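Local coordinates for protein cystalysin (Treponema denticola, PDB 1C7N) that belongs to the class I and II aminotransferase family and binds pyridoxal-5'-phosphate as part of a two-chain assembly, at residues 67-70 and 71-74. Numbering follows the deposited sequence.
Sequences PTEE and YKKT
Pro67 rests its CB against the Tyr71 ring, 3.5 Å from CD2, and meets it at an oblique angle. Thr68 comes next, just before the helix starts. Its OG1 accepts from Tyr71 N at 2.9 Å, with the N-H bent to 144°. With chi1 at 58°, OG1 sits between the backbone N and the carbonyl carbon, turned forward to the N-H of Tyr71. Thr68 also packs on Gly15 of the second subunit. Thr68 O takes Lys72 N at 3.1 Å, the first of the i to i+4 bonds here, and the aliphatic part of the Lys72 side chain runs past this oxygen. Glu69 bends at chi2, bringing OE2 alongside Lys72 CD and CE. Its carboxylate lies 4.2 Å from Lys72 NZ (OE2 to NZ), too long for a salt bridge. Glu69 O receives Lys73 N at 2.8 Å. Glu70 O is held twice, by Thr74 N at 2.9 Å and Thr74 OG1 at 2.8 Å, from opposite faces of its carbonyl plane. Glu70 OE1 forms a salt bridge with Lys286 NZ on helix 275-287. Tyr71 points into the protein, where OH is hydrogen-bonded to Asn249 OD1 and the ring packs edge-to-face with Tyr278. The Tyr71 side chain lies about 11 Å from a bound pyridoxal-5'-phosphate. The whole is a threonine N-cap opening helix 69-83, with a proline just before it packed on the first-turn tyrosine.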
loop_
_atom_site.group_PDB
_atom_site.type_symbol
_atom_site.label_atom_id
_atom_site.label_comp_id
_atom_site.label_asym_id
_atom_site.label_seq_id
_atom_site.Cartn_x
_atom_site.Cartn_y
_atom_site.Cartn_z
ATOM N N PRO A 67 -7.227 0.964 11.200
ATOM C CA PRO A 67 -7.395 2.228 11.925
ATOM C C PRO A 67 -8.156 2.048 13.235
ATOM O O PRO A 67 -9.154 1.340 13.275
ATOM C CB PRO A 67 -8.203 3.100 10.954
ATOM C CG PRO A 67 -8.253 2.310 9.652
ATOM C CD PRO A 67 -8.170 0.880 10.076
ATOM N N THR A 68 -7.688 2.696 14.296
ATOM C CA THR A 68 -8.366 2.629 15.589
ATOM C C THR A 68 -9.448 3.706 15.585
ATOM O O THR A 68 -9.429 4.611 14.746
ATOM C CB THR A 68 -7.419 2.956 16.744
ATOM O OG1 THR A 68 -6.868 4.267 16.538
ATOM C CG2 THR A 68 -6.301 1.928 16.837
ATOM N N GLU A 69 -10.385 3.625 16.522
ATOM C CA GLU A 69 -11.428 4.634 16.592
ATOM C C GLU A 69 -10.755 5.962 16.910
ATOM O O GLU A 69 -11.171 7.017 16.429
ATOM C CB GLU A 69 -12.453 4.279 17.673
ATOM C CG GLU A 69 -13.266 3.040 17.338
ATOM C CD GLU A 69 -13.879 3.111 15.946
ATOM O OE1 GLU A 69 -14.726 4.005 15.707
ATOM O OE2 GLU A 69 -13.506 2.275 15.092
ATOM N N GLU A 70 -9.698 5.904 17.714
ATOM C CA GLU A 70 -8.961 7.111 18.069
ATOM C C GLU A 70 -8.362 7.731 16.804
ATOM O O GLU A 70 -8.328 8.954 16.659
ATOM C CB GLU A 70 -7.855 6.783 19.072
ATOM C CG GLU A 70 -6.961 7.968 19.445
ATOM C CD GLU A 70 -7.708 9.104 20.138
ATOM O OE1 GLU A 70 -7.042 10.088 20.534
ATOM O OE2 GLU A 70 -8.949 9.023 20.289
ATOM N N TYR A 71 -7.897 6.882 15.891
ATOM C CA TYR A 71 -7.317 7.356 14.640
ATOM C C TYR A 71 -8.371 8.125 13.860
ATOM O O TYR A 71 -8.128 9.232 13.379
ATOM C CB TYR A 71 -6.827 6.183 13.786
ATOM C CG TYR A 71 -6.445 6.589 12.377
ATOM C CD1 TYR A 71 -5.174 7.079 12.090
ATOM C CD2 TYR A 71 -7.370 6.510 11.334
ATOM C CE1 TYR A 71 -4.830 7.481 10.797
ATOM C CE2 TYR A 71 -7.037 6.911 10.038
ATOM C CZ TYR A 71 -5.768 7.393 9.778
ATOM O OH TYR A 71 -5.441 7.789 8.502
ATOM N N LYS A 72 -9.545 7.520 13.729
ATOM C CA LYS A 72 -10.643 8.138 13.008
ATOM C C LYS A 72 -11.053 9.437 13.690
ATOM O O LYS A 72 -11.320 10.436 13.018
ATOM C CB LYS A 72 -11.828 7.173 12.932
ATOM C CG LYS A 72 -11.472 5.849 12.266
ATOM C CD LYS A 72 -12.663 4.919 12.149
ATOM C CE LYS A 72 -12.262 3.650 11.401
ATOM N NZ LYS A 72 -13.434 2.872 10.928
ATOM N N LYS A 73 -11.101 9.423 15.018
ATOM C CA LYS A 73 -11.473 10.624 15.758
ATOM C C LYS A 73 -10.478 11.743 15.489
ATOM O O LYS A 73 -10.863 12.905 15.371
ATOM C CB LYS A 73 -11.510 10.360 17.268
ATOM C CG LYS A 73 -12.580 9.388 17.734
ATOM C CD LYS A 73 -12.749 9.469 19.251
ATOM C CE LYS A 73 -13.504 8.271 19.800
ATOM N NZ LYS A 73 -14.827 8.092 19.150
ATOM N N THR A 74 -9.198 11.384 15.403
ATOM C CA THR A 74 -8.133 12.354 15.163
ATOM C C THR A 74 -8.238 12.986 13.773
ATOM O O THR A 74 -7.968 14.174 13.603
ATOM C CB THR A 74 -6.740 11.698 15.337
ATOM O OG1 THR A 74 -6.608 11.210 16.679
ATOM C CG2 THR A 74 -5.637 12.702 15.078
#